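Long-range contacts in VP1 (Polyomavirus HPyV7, PDB 4PCH), which probably serves as the major structural protein of the viral capsid, its jelly-roll subunits assembling into pentamers that attach to host cells: residues B[17-21]-B[265-269]; B[30-35]-B[165-169]; B[225-231]-B[260-264]. One frame throughout, in Å; residues are numbered along the deposited sequence.

Contact 1 (B[17-21]-B[265-269])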
ATOM      1  N   GLU B  17     -24.888 -31.868 -12.348  1.00 32.58           N
ATOM      2  CA  GLU B  17     -24.930 -31.880 -10.878  1.00 36.92           C
ATOM      3  C   GLU B  17     -24.002 -32.939 -10.271  1.00 33.05           C
ATOM      4  O   GLU B  17     -23.326 -32.676  -9.266  1.00 33.28           O
ATOM      5  CB  GLU B  17     -26.358 -32.062 -10.341  1.00 40.08           C
ATOM      6  CG  GLU B  17     -26.872 -30.832  -9.615  1.00 46.39           C
ATOM      7  CD  GLU B  17     -28.291 -30.996  -9.098  1.00 58.40           C
ATOM      8  OE1 GLU B  17     -28.464 -31.136  -7.864  1.00 59.18           O
ATOM      9  OE2 GLU B  17     -29.226 -30.982  -9.922  1.00 52.66           O
ATOM     10  N   ASP B  18     -23.965 -34.120 -10.886  1.00 29.37           N
ATOM     11  CA  ASP B  18     -23.108 -35.196 -10.394  1.00 30.14           C
ATOM     12  C   ASP B  18     -21.604 -35.032 -10.688  1.00 28.05           C
ATOM     13  O   ASP B  18     -20.797 -35.652 -10.009  1.00 27.62           O
ATOM     14  CB  ASP B  18     -23.576 -36.551 -10.903  1.00 34.59           C
ATOM     15  CG  ASP B  18     -24.940 -36.960 -10.332  1.00 38.30           C
ATOM     16  OD1 ASP B  18     -25.383 -36.412  -9.300  1.00 41.22           O
ATOM     17  OD2 ASP B  18     -25.562 -37.837 -10.941  1.00 45.30           O
ATOM     18  N   THR B  19     -21.222 -34.195 -11.646  1.00 24.86           N
ATOM     19  CA  THR B  19     -19.793 -34.058 -11.999  1.00 22.71           C
ATOM     20  C   THR B  19     -19.152 -32.778 -11.428  1.00 20.22           C
ATOM     21  O   THR B  19     -18.047 -32.410 -11.778  1.00 18.11           O
ATOM     22  CB  THR B  19     -19.588 -34.177 -13.525  1.00 23.62           C
ATOM     23  OG1 THR B  19     -20.140 -33.031 -14.184  1.00 24.26           O
ATOM     24  CG2 THR B  19     -20.246 -35.474 -14.056  1.00 24.92           C
ATOM     25  N   GLN B  20     -19.854 -32.105 -10.528  1.00 20.55           N
ATOM     26  CA  GLN B  20     -19.315 -30.939  -9.833  1.00 20.28           C
ATOM     27  C   GLN B  20     -19.535 -31.124  -8.349  1.00 21.09           C
ATOM     28  O   GLN B  20     -20.511 -31.747  -7.957  1.00 22.07           O
ATOM     29  CB  GLN B  20     -20.007 -29.671 -10.311  1.00 24.84           C
ATOM     30  CG  GLN B  20     -19.795 -29.385 -11.784  1.00 26.15           C
ATOM     31  CD  GLN B  20     -20.592 -28.190 -12.260  1.00 30.89           C
ATOM     32  OE1 GLN B  20     -20.062 -27.084 -12.380  1.00 31.62           O
ATOM     33  NE2 GLN B  20     -21.872 -28.395 -12.496  1.00 31.63           N
ATOM     34  N   TYR B  21     -18.606 -30.648  -7.514  1.00 19.16           N
ATOM     35  CA  TYR B  21     -18.735 -30.811  -6.072  1.00 18.85           C
ATOM     36  C   TYR B  21     -17.962 -29.690  -5.422  1.00 20.16           C
ATOM     37  O   TYR B  21     -16.909 -29.304  -5.905  1.00 20.04           O
ATOM     38  CB  TYR B  21     -18.171 -32.154  -5.606  1.00 21.00           C
ATOM     39  CG  TYR B  21     -18.173 -32.401  -4.102  1.00 22.15           C
ATOM     40  CD1 TYR B  21     -19.323 -32.733  -3.433  1.00 28.84           C
ATOM     41  CD2 TYR B  21     -16.997 -32.299  -3.361  1.00 24.19           C
ATOM     42  CE1 TYR B  21     -19.314 -32.964  -2.063  1.00 24.77           C
ATOM     43  CE2 TYR B  21     -16.976 -32.548  -2.010  1.00 26.80           C
ATOM     44  CZ  TYR B  21     -18.139 -32.864  -1.359  1.00 28.33           C
ATOM     45  OH  TYR B  21     -18.109 -33.087   0.004  1.00 31.41           O
ATOM     46  N   HIS B 265     -13.829 -25.729  -5.106  1.00 14.11           N
ATOM     47  CA  HIS B 265     -14.734 -26.128  -6.168  1.00 14.85           C
ATOM     48  C   HIS B 265     -14.090 -27.137  -7.076  1.00 15.04           C
ATOM     49  O   HIS B 265     -12.993 -26.912  -7.574  1.00 14.40           O
ATOM     50  CB  HIS B 265     -15.126 -24.912  -6.980  1.00 15.00           C
ATOM     51  CG  HIS B 265     -15.730 -23.828  -6.156  1.00 15.60           C
ATOM     52  ND1 HIS B 265     -17.093 -23.618  -6.095  1.00 19.12           N
ATOM     53  CD2 HIS B 265     -15.168 -22.892  -5.360  1.00 16.70           C
ATOM     54  CE1 HIS B 265     -17.338 -22.596  -5.295  1.00 20.04           C
ATOM     55  NE2 HIS B 265     -16.188 -22.151  -4.827  1.00 16.68           N
ATOM     56  N   CYS B 266     -14.789 -28.244  -7.294  1.00 14.40           N
ATOM     57  CA  CYS B 266     -14.262 -29.393  -8.059  1.00 15.31           C
ATOM     58  C   CYS B 266     -15.168 -29.748  -9.231  1.00 15.40           C
ATOM     59  O   CYS B 266     -16.385 -29.571  -9.172  1.00 15.74           O
ATOM     60  CB  CYS B 266     -14.144 -30.623  -7.176  1.00 15.43           C
ATOM     61  SG  CYS B 266     -13.057 -30.399  -5.757  1.00 18.13           S
ATOM     62  N   ARG B 267     -14.542 -30.231 -10.290  1.00 16.41           N
ATOM     63  CA  ARG B 267     -15.231 -30.816 -11.441  1.00 17.00           C
ATOM     64  C   ARG B 267     -14.487 -32.115 -11.769  1.00 15.95           C
ATOM     65  O   ARG B 267     -13.494 -32.441 -11.131  1.00 17.47           O
ATOM     66  CB  ARG B 267     -15.231 -29.867 -12.658  1.00 18.71           C
ATOM     67  CG  ARG B 267     -13.841 -29.563 -13.200  1.00 18.44           C
ATOM     68  CD  ARG B 267     -13.802 -28.331 -14.087  1.00 20.55           C
ATOM     69  NE  ARG B 267     -12.423 -28.014 -14.451  1.00 20.63           N
ATOM     70  CZ  ARG B 267     -11.998 -26.819 -14.854  1.00 24.32           C
ATOM     71  NH1 ARG B 267     -12.861 -25.809 -15.024  1.00 25.13           N
ATOM     72  NH2 ARG B 267     -10.707 -26.642 -15.118  1.00 22.79           N
ATOM     73  N   GLN B 268     -14.981 -32.873 -12.727  1.00 17.45           N
ATOM     74  CA  GLN B 268     -14.326 -34.111 -13.109  1.00 18.00           C
ATOM     75  C   GLN B 268     -13.477 -33.937 -14.351  1.00 20.46           C
ATOM     76  O   GLN B 268     -13.877 -33.259 -15.304  1.00 19.18           O
ATOM     77  CB  GLN B 268     -15.360 -35.204 -13.287  1.00 18.94           C
ATOM     78  CG  GLN B 268     -16.049 -35.554 -11.982  1.00 19.66           C
ATOM     79  CD  GLN B 268     -17.067 -36.679 -12.106  1.00 21.44           C
ATOM     80  OE1 GLN B 268     -17.238 -37.306 -13.160  1.00 22.19           O
ATOM     81  NE2 GLN B 268     -17.742 -36.961 -10.997  1.00 23.08           N
ATOM     82  N   ARG B 269     -12.347 -34.624 -14.363  1.00 17.73           N
ATOM     83  CA  ARG B 269     -11.366 -34.547 -15.450  1.00 17.86           C
ATOM     84  C   ARG B 269     -10.895 -35.956 -15.757  1.00 19.11           C
ATOM     85  O   ARG B 269     -10.569 -36.713 -14.832  1.00 19.45           O
ATOM     86  CB  ARG B 269     -10.199 -33.669 -14.997  1.00 17.58           C
ATOM     87  CG  ARG B 269      -9.026 -33.528 -15.965  1.00 18.92           C
ATOM     88  CD  ARG B 269      -9.335 -32.645 -17.155  1.00 19.04           C
ATOM     89  NE  ARG B 269      -9.192 -31.237 -16.795  1.00 20.79           N
ATOM     90  CZ  ARG B 269      -8.825 -30.260 -17.620  1.00 21.03           C
ATOM     91  NH1 ARG B 269      -8.742 -29.026 -17.154  1.00 20.35           N
ATOM     92  NH2 ARG B 269      -8.539 -30.503 -18.892  1.00 22.36           N
TER
HETATM   93  O   HOH W   1     -17.030 -32.213 -14.684  1.00 21.94           O
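Two backbone hydrogen bonds join Tyr-21 and Cys-266 as an antiparallel hydrogen-bonded pair. Cys-266 N reaches Tyr-21 O at 2.7 Å, and Tyr-21 N meets Cys-266 O at 3.0 Å. Weaker CA-H...O contacts prolong the pairing: Gln-20 CA lies 3.3 Å from Cys-266 O, and Arg-267 CA approaches Thr-19 O at a similar separation. Near Thr-19 a water bridges the chains at the loop that interrupts strand 9-27, accepting from Gln-268 N at 2.9 Å and standing 3.1 Å from Thr-19 O.

Among the side chains, Thr-19 and Gln-268 cross at about a right angle. Gln-268 extends beyond CG with its amide against Thr-19, and Gln-268 OE1 meets the methyl Thr-19 CG2 at 3.6 Å. That methyl stands beside the threonine's own backbone N, while OG1 (chi1 69°) turns back to Thr-16 N and Pro-14 O, tying the hydroxyl to its own turn. Cys-266 CB packs at 3.3 Å against Tyr-21 O, whereas the tyrosine ring leads away to Leu-68 and Pro-69.

Charged ends look elsewhere: Arg-267 forms a salt bridge with Glu-84 on strand 79-93, which pairs with residues 265-269 as well. The pairing thus belongs to an antiparallel sheet of the VP1 jelly roll, joining strands from near the two ends of the chain.

Contact 2 (B[30-35]-B[165-169])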
ATOM      1  N   ASN B  30      -2.992 -24.084  15.312  1.00 12.59           N
ATOM      2  CA  ASN B  30      -2.358 -25.185  15.943  1.00 15.80           C
ATOM      3  C   ASN B  30      -0.959 -24.842  16.411  1.00 13.74           C
ATOM      4  O   ASN B  30      -0.106 -24.544  15.592  1.00 13.57           O
ATOM      5  CB  ASN B  30      -2.325 -26.285  14.871  1.00 22.19           C
ATOM      6  CG  ASN B  30      -1.562 -27.464  15.294  1.00 34.04           C
ATOM      7  OD1 ASN B  30      -1.574 -27.829  16.467  1.00 30.33           O
ATOM      8  ND2 ASN B  30      -0.839 -28.061  14.352  1.00 37.56           N
ATOM      9  N   PHE B  31      -0.744 -24.867  17.735  1.00 15.59           N
ATOM     10  CA  PHE B  31       0.567 -24.630  18.316  1.00 18.15           C
ATOM     11  C   PHE B  31       0.914 -26.016  18.775  1.00 22.36           C
ATOM     12  O   PHE B  31       0.687 -26.384  19.950  1.00 27.82           O
ATOM     13  CB  PHE B  31       0.500 -23.690  19.524  1.00 20.24           C
ATOM     14  CG  PHE B  31       0.242 -22.266  19.167  1.00 15.65           C
ATOM     15  CD1 PHE B  31      -1.049 -21.818  18.958  1.00 13.80           C
ATOM     16  CD2 PHE B  31       1.287 -21.375  19.023  1.00 15.25           C
ATOM     17  CE1 PHE B  31      -1.292 -20.520  18.624  1.00 16.12           C
ATOM     18  CE2 PHE B  31       1.042 -20.051  18.709  1.00 14.44           C
ATOM     19  CZ  PHE B  31      -0.248 -19.628  18.515  1.00 14.24           C
ATOM     20  N   GLY B  32       1.372 -26.784  17.796  1.00 19.98           N
ATOM     21  CA  GLY B  32       1.651 -28.186  17.888  1.00 28.64           C
ATOM     22  C   GLY B  32       2.576 -28.523  19.022  1.00 32.64           C
ATOM     23  O   GLY B  32       3.556 -27.798  19.293  1.00 36.40           O
ATOM     24  N   LYS B  33       2.188 -29.591  19.702  1.00 29.08           N
ATOM     25  CA  LYS B  33       2.917 -30.200  20.801  1.00 33.98           C
ATOM     26  C   LYS B  33       3.173 -31.688  20.533  1.00 31.68           C
ATOM     27  O   LYS B  33       3.808 -32.364  21.336  1.00 33.97           O
ATOM     28  CB  LYS B  33       2.090 -30.117  22.077  1.00 39.48           C
ATOM     29  CG  LYS B  33       1.784 -28.736  22.596  1.00 42.84           C
ATOM     30  CD  LYS B  33       1.181 -28.839  23.986  1.00 39.15           C
ATOM     31  CE  LYS B  33       2.257 -28.938  25.061  1.00 47.10           C
ATOM     32  NZ  LYS B  33       2.812 -27.603  25.437  1.00 43.29           N
ATOM     33  N   ALA B  34       2.653 -32.191  19.413  1.00 32.40           N
ATOM     34  CA  ALA B  34       2.749 -33.610  19.057  1.00 36.28           C
ATOM     35  C   ALA B  34       2.354 -33.775  17.580  1.00 30.36           C
ATOM     36  O   ALA B  34       1.725 -32.900  16.993  1.00 32.62           O
ATOM     37  CB  ALA B  34       1.859 -34.457  19.954  1.00 38.61           C
ATOM     38  N   ALA B  35       2.715 -34.912  16.988  1.00 32.65           N
ATOM     39  CA  ALA B  35       2.504 -35.092  15.536  1.00 25.76           C
ATOM     40  C   ALA B  35       1.037 -35.384  15.175  1.00 30.54           C
ATOM     41  O   ALA B  35       0.442 -34.738  14.267  1.00 25.29           O
ATOM     42  CB  ALA B  35       3.405 -36.191  15.001  1.00 29.64           C
ATOM     43  N   ASN B 165       2.696 -33.406   6.949  1.00 16.80           N
ATOM     44  CA  ASN B 165       1.789 -34.544   7.163  1.00 18.25           C
ATOM     45  C   ASN B 165       1.505 -34.749   8.643  1.00 20.44           C
ATOM     46  O   ASN B 165       1.111 -35.839   9.066  1.00 20.41           O
ATOM     47  CB  ASN B 165       2.402 -35.844   6.597  1.00 19.14           C
ATOM     48  CG  ASN B 165       3.802 -36.131   7.153  1.00 23.04           C
ATOM     49  OD1 ASN B 165       4.262 -35.476   8.115  1.00 20.09           O
ATOM     50  ND2 ASN B 165       4.502 -37.083   6.529  1.00 25.37           N
ATOM     51  N   ALA B 166       1.695 -33.697   9.421  1.00 16.61           N
ATOM     52  CA  ALA B 166       1.487 -33.752  10.844  1.00 18.62           C
ATOM     53  C   ALA B 166       1.327 -32.312  11.344  1.00 15.59           C
ATOM     54  O   ALA B 166       1.544 -31.358  10.614  1.00 16.61           O
ATOM     55  CB  ALA B 166       2.661 -34.398  11.511  1.00 21.05           C
ATOM     56  N   ALA B 167       0.956 -32.244  12.615  1.00 18.57           N
ATOM     57  CA  ALA B 167       0.533 -31.022  13.282  1.00 19.39           C
ATOM     58  C   ALA B 167       1.696 -30.269  13.916  1.00 18.57           C
ATOM     59  O   ALA B 167       1.500 -29.220  14.505  1.00 17.93           O
ATOM     60  CB  ALA B 167      -0.471 -31.401  14.374  1.00 20.82           C
ATOM     61  N   ASN B 168       2.904 -30.783  13.802  1.00 16.95           N
ATOM     62  CA  ASN B 168       4.034 -30.209  14.543  1.00 16.08           C
ATOM     63  C   ASN B 168       5.203 -29.653  13.711  1.00 14.11           C
ATOM     64  O   ASN B 168       6.357 -29.786  14.095  1.00 14.89           O
ATOM     65  CB  ASN B 168       4.530 -31.226  15.544  1.00 15.89           C
ATOM     66  CG  ASN B 168       5.156 -32.457  14.891  1.00 17.59           C
ATOM     67  OD1 ASN B 168       4.827 -32.825  13.747  1.00 21.19           O
ATOM     68  ND2 ASN B 168       6.050 -33.096  15.616  1.00 18.43           N
ATOM     69  N   PHE B 169       4.883 -29.033  12.601  1.00 12.24           N
ATOM     70  CA  PHE B 169       5.841 -28.346  11.743  1.00 12.79           C
ATOM     71  C   PHE B 169       5.795 -26.846  12.007  1.00 12.29           C
ATOM     72  O   PHE B 169       4.898 -26.156  11.554  1.00 12.22           O
ATOM     73  CB  PHE B 169       5.497 -28.588  10.266  1.00 13.22           C
ATOM     74  CG  PHE B 169       5.909 -29.936   9.746  1.00 13.02           C
ATOM     75  CD1 PHE B 169       5.078 -31.024   9.855  1.00 13.02           C
ATOM     76  CD2 PHE B 169       7.121 -30.100   9.081  1.00 15.17           C
ATOM     77  CE1 PHE B 169       5.462 -32.257   9.363  1.00 14.92           C
ATOM     78  CE2 PHE B 169       7.500 -31.334   8.567  1.00 16.27           C
ATOM     79  CZ  PHE B 169       6.673 -32.421   8.709  1.00 15.57           C
TER
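The backbones of Gly-32 and Asn-168 come within 4.6 Å of each other, CA to CA, where two irregular loops meet, and farther along Ala-167 N donates to Ala-35 O at 3.0 Å. This bond is nearly straight, 164° at the hydrogen.

The carbonyl of Ala-167 is gripped in turn by the side chain of Asn-30, whose ND2 lies 2.6 Å from Ala-167 O. The donor sits in the carbonyl plane on a lone pair, but the oxygen is tilted 27° from the asparagine's amide plane and the bond is bent. With CG turned opposite the backbone N (chi1 173°), the Asn-30 amide reaches across to the other loop; its OD1 accepts from Asn-39 N, so both ends of the amide are engaged and its rotation is fixed. Gly-32, with no side chain, brings its CA close to the other loop and adds a CA-H...O contact to the same Ala-167 O at 3.5 Å.

Small apolar groups fill in around these bonds. Ala-167 CB lies 3.4 Å from Asn-30 ND2, and Ala-35 CB and Ala-166 CB meet at 4.0 Å. Asn-168 sets its CB against Ala-34 O at 3.6 Å and lays its amide alongside the Ala-35 backbone, while ND2 is held by Ala-145 O.

Two strand-connecting loops of the jelly-roll subunit are thus pinned together, neither segment having regular secondary structure. The loop carrying residues 30-35 links strand 9-27 to strand 43-46, and that of 165-169 runs from strand 161-163 to strand 174-176. Tyr-61, just before strand 62-67, bonds Phe-169 through its backbone, and Phe-169 packs edge-to-face on Trp-174.

Contact 3 (B[225-231]-B[260-264])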
ATOM      1  N   VAL B 225      -8.726 -33.795  -0.995  1.00 15.56           N
ATOM      2  CA  VAL B 225      -8.031 -32.522  -1.209  1.00 15.05           C
ATOM      3  C   VAL B 225      -7.306 -32.170   0.092  1.00 15.24           C
ATOM      4  O   VAL B 225      -7.827 -32.388   1.189  1.00 14.35           O
ATOM      5  CB  VAL B 225      -8.977 -31.421  -1.708  1.00 17.28           C
ATOM      6  CG1 VAL B 225     -10.080 -31.109  -0.729  1.00 16.33           C
ATOM      7  CG2 VAL B 225      -8.206 -30.147  -2.042  1.00 17.06           C
ATOM      8  N   TYR B 226      -6.098 -31.629  -0.052  1.00 13.87           N
ATOM      9  CA  TYR B 226      -5.189 -31.385   1.056  1.00 12.73           C
ATOM     10  C   TYR B 226      -5.094 -29.878   1.199  1.00 12.53           C
ATOM     11  O   TYR B 226      -4.778 -29.191   0.214  1.00 13.09           O
ATOM     12  CB  TYR B 226      -3.797 -31.964   0.760  1.00 16.01           C
ATOM     13  CG  TYR B 226      -3.791 -33.490   0.741  1.00 14.47           C
ATOM     14  CD1 TYR B 226      -4.438 -34.175  -0.261  1.00 17.18           C
ATOM     15  CD2 TYR B 226      -3.163 -34.222   1.738  1.00 16.91           C
ATOM     16  CE1 TYR B 226      -4.472 -35.559  -0.275  1.00 19.54           C
ATOM     17  CE2 TYR B 226      -3.178 -35.598   1.734  1.00 20.83           C
ATOM     18  CZ  TYR B 226      -3.847 -36.266   0.719  1.00 19.84           C
ATOM     19  OH  TYR B 226      -3.896 -37.632   0.672  1.00 23.48           O
ATOM     20  N   LEU B 227      -5.455 -29.395   2.385  1.00 12.59           N
ATOM     21  CA  LEU B 227      -5.410 -27.963   2.734  1.00 11.18           C
ATOM     22  C   LEU B 227      -4.369 -27.739   3.789  1.00 12.37           C
ATOM     23  O   LEU B 227      -4.259 -28.526   4.723  1.00 11.72           O
ATOM     24  CB  LEU B 227      -6.771 -27.520   3.260  1.00 12.92           C
ATOM     25  CG  LEU B 227      -7.927 -27.712   2.266  1.00 13.72           C
ATOM     26  CD1 LEU B 227      -9.235 -27.352   2.934  1.00 14.19           C
ATOM     27  CD2 LEU B 227      -7.702 -26.937   0.970  1.00 14.05           C
ATOM     28  N   THR B 228      -3.627 -26.635   3.666  1.00 11.17           N
ATOM     29  CA  THR B 228      -2.585 -26.288   4.637  1.00 12.27           C
ATOM     30  C   THR B 228      -2.689 -24.783   4.877  1.00 10.43           C
ATOM     31  O   THR B 228      -2.971 -24.043   3.947  1.00 12.92           O
ATOM     32  CB  THR B 228      -1.174 -26.660   4.138  1.00 12.65           C
ATOM     33  OG1 THR B 228      -1.161 -28.013   3.656  1.00 13.74           O
ATOM     34  CG2 THR B 228      -0.130 -26.539   5.250  1.00 13.58           C
ATOM     35  N   SER B 229      -2.527 -24.352   6.131  1.00 11.01           N
ATOM     36  CA  SER B 229      -2.563 -22.915   6.392  1.00 10.30           C
ATOM     37  C   SER B 229      -1.705 -22.523   7.574  1.00 10.37           C
ATOM     38  O   SER B 229      -1.320 -23.360   8.375  1.00 11.20           O
ATOM     39  CB  SER B 229      -4.004 -22.429   6.578  1.00 12.61           C
ATOM     40  OG  SER B 229      -4.587 -22.889   7.768  1.00 13.20           O
ATOM     41  N   ALA B 230      -1.369 -21.229   7.653  1.00 11.08           N
ATOM     42  CA  ALA B 230      -0.801 -20.665   8.863  1.00 12.90           C
ATOM     43  C   ALA B 230      -1.068 -19.184   8.828  1.00 10.89           C
ATOM     44  O   ALA B 230      -0.817 -18.520   7.797  1.00 12.29           O
ATOM     45  CB  ALA B 230       0.695 -20.916   8.925  1.00 14.67           C
ATOM     46  N   ASP B 231      -1.561 -18.664   9.942  1.00 12.81           N
ATOM     47  CA  ASP B 231      -1.921 -17.259  10.055  1.00 11.85           C
ATOM     48  C   ASP B 231      -1.491 -16.733  11.415  1.00 12.09           C
ATOM     49  O   ASP B 231      -2.181 -16.909  12.416  1.00 11.75           O
ATOM     50  CB  ASP B 231      -3.421 -17.074   9.815  1.00 12.31           C
ATOM     51  CG  ASP B 231      -3.801 -17.350   8.375  1.00 14.42           C
ATOM     52  OD1 ASP B 231      -3.569 -16.467   7.485  1.00 13.99           O
ATOM     53  OD2 ASP B 231      -4.250 -18.487   8.093  1.00 12.65           O
ATOM     54  N   ARG B 260      -9.058 -20.492   9.443  1.00 10.05           N
ATOM     55  CA  ARG B 260      -8.978 -20.142   8.016  1.00 10.90           C
ATOM     56  C   ARG B 260      -9.988 -20.981   7.257  1.00 11.98           C
ATOM     57  O   ARG B 260      -9.890 -22.211   7.238  1.00 12.99           O
ATOM     58  CB  ARG B 260      -7.586 -20.273   7.373  1.00 10.09           C
ATOM     59  CG  ARG B 260      -7.630 -19.949   5.882  1.00 12.52           C
ATOM     60  CD  ARG B 260      -6.259 -19.840   5.233  1.00 14.26           C
ATOM     61  NE  ARG B 260      -5.601 -18.566   5.572  1.00 13.00           N
ATOM     62  CZ  ARG B 260      -5.796 -17.421   4.920  1.00 14.80           C
ATOM     63  NH1 ARG B 260      -6.644 -17.343   3.898  1.00 15.54           N
ATOM     64  NH2 ARG B 260      -5.164 -16.309   5.294  1.00 16.08           N
ATOM     65  N   PHE B 261     -10.957 -20.282   6.668  1.00 11.15           N
ATOM     66  CA  PHE B 261     -12.021 -20.876   5.842  1.00 12.06           C
ATOM     67  C   PHE B 261     -11.495 -21.212   4.458  1.00 12.22           C
ATOM     68  O   PHE B 261     -10.785 -20.428   3.874  1.00 11.85           O
ATOM     69  CB  PHE B 261     -13.211 -19.903   5.736  1.00 11.55           C
ATOM     70  CG  PHE B 261     -14.310 -20.362   4.812  1.00 10.66           C
ATOM     71  CD1 PHE B 261     -15.208 -21.326   5.221  1.00 12.02           C
ATOM     72  CD2 PHE B 261     -14.427 -19.838   3.519  1.00 11.25           C
ATOM     73  CE1 PHE B 261     -16.226 -21.761   4.398  1.00 14.81           C
ATOM     74  CE2 PHE B 261     -15.445 -20.271   2.694  1.00 14.26           C
ATOM     75  CZ  PHE B 261     -16.335 -21.230   3.119  1.00 15.41           C
ATOM     76  N   PHE B 262     -11.937 -22.351   3.904  1.00 10.81           N
ATOM     77  CA  PHE B 262     -11.710 -22.688   2.501  1.00 11.38           C
ATOM     78  C   PHE B 262     -13.013 -23.215   1.925  1.00 12.44           C
ATOM     79  O   PHE B 262     -13.720 -23.970   2.597  1.00 13.24           O
ATOM     80  CB  PHE B 262     -10.707 -23.824   2.332  1.00 12.61           C
ATOM     81  CG  PHE B 262      -9.284 -23.489   2.701  1.00 12.52           C
ATOM     82  CD1 PHE B 262      -8.862 -23.542   4.019  1.00 12.30           C
ATOM     83  CD2 PHE B 262      -8.353 -23.146   1.709  1.00 14.25           C
ATOM     84  CE1 PHE B 262      -7.533 -23.293   4.348  1.00 12.72           C
ATOM     85  CE2 PHE B 262      -7.024 -22.893   2.034  1.00 13.14           C
ATOM     86  CZ  PHE B 262      -6.619 -22.983   3.370  1.00 12.70           C
ATOM     87  N   ARG B 263     -13.337 -22.815   0.693  1.00 12.34           N
ATOM     88  CA  ARG B 263     -14.351 -23.490  -0.114  1.00 12.40           C
ATOM     89  C   ARG B 263     -13.654 -23.916  -1.411  1.00 14.50           C
ATOM     90  O   ARG B 263     -13.121 -23.086  -2.140  1.00 13.70           O
ATOM     91  CB  ARG B 263     -15.533 -22.560  -0.448  1.00 14.74           C
ATOM     92  CG  ARG B 263     -16.636 -23.255  -1.247  1.00 15.77           C
ATOM     93  CD  ARG B 263     -17.785 -22.337  -1.627  1.00 17.53           C
ATOM     94  NE  ARG B 263     -18.407 -21.633  -0.505  1.00 16.85           N
ATOM     95  CZ  ARG B 263     -18.158 -20.376  -0.131  1.00 18.51           C
ATOM     96  NH1 ARG B 263     -18.815 -19.872   0.907  1.00 17.91           N
ATOM     97  NH2 ARG B 263     -17.226 -19.617  -0.738  1.00 17.02           N
ATOM     98  N   VAL B 264     -13.662 -25.207  -1.699  1.00 12.48           N
ATOM     99  CA  VAL B 264     -12.916 -25.722  -2.851  1.00 13.95           C
ATOM    100  C   VAL B 264     -13.937 -26.211  -3.866  1.00 15.49           C
ATOM    101  O   VAL B 264     -14.811 -27.036  -3.523  1.00 14.56           O
ATOM    102  CB  VAL B 264     -11.977 -26.885  -2.434  1.00 13.93           C
ATOM    103  CG1 VAL B 264     -11.233 -27.439  -3.636  1.00 14.18           C
ATOM    104  CG2 VAL B 264     -10.956 -26.426  -1.392  1.00 16.05           C
TER
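Arg-260 grips the carboxylate of Asp-231 side-on with two nitrogens, one to each oxygen. Arg-260 NH2 reaches Asp-231 OD1 at 2.7 Å, almost straight, and Arg-260 NE meets Asp-231 OD2 at 2.9 Å. Both oxygens are met on their syn sides, near the guanidinium plane, and the two flat groups are turned 30° from each other. The arginine runs extended as far as CD, with CG opposite its backbone N, then bends at chi3 (-76°) to present this edge. The third nitrogen, NH1, bonds Thr-90 OG1, so the buried charge is matched by a carboxylate and its guanidinium is anchored from another strand. Leu-92 packs against both Asp-231 and Arg-260.

Strands 225-231 and 260-264 run nearly antiparallel at 151°, their axes 8.8 Å apart. At that spacing side chains interleave in place of backbone bonds, as between the facing layers of a jelly-roll beta-sandwich, the fold of this capsid protein. Strands 62-67 and 117-124 flank the first strand; strand 79-93 borders the second.

Next to the salt bridge, Ser-229 CB rests 3.7 Å from Arg-260 CD and also touches the edge of the Phe-262 ring near CZ. Leu-227 covers one face of that ring: CD2 makes a CH-pi contact 4.2 Å from the Phe-262 centroid, offset toward the rim, while CD1 packs on Phe-262 CB at 3.9 Å. The two side chains, coming from facing strands, overlap along their lengths. Leu-227 CD2 also meets Val-264 CG2 at 4.1 Å, and Val-225 CG2 approaches Val-264 CG1 at 4.4 Å. Leu-27 of strand 9-27 packs against Leu-227, Ser-229 and Phe-262.

How the contacts relate
Contacts 1 and 3 share strand 253-271, whose segments 260-264 and 265-269 adjoin, yet use it differently. Contact 1, its centre about 25 Å from that of the chain and partly buried, pairs it edge to edge through backbone bonds and a water. Contact 3, centred about 7 Å from the chain centre and wholly buried, engages it through side chains: apolar packing with one salt bridge. Contact 2, partly buried like contact 1, is centred about 12 Å from the chain centre and joins loops alone, through a backbone bond, an asparagine amide and methyls. Its nearest atoms are about 7 Å from contact 3 and about 20 Å from contact 1. Along the chain, contact 1 encloses both others.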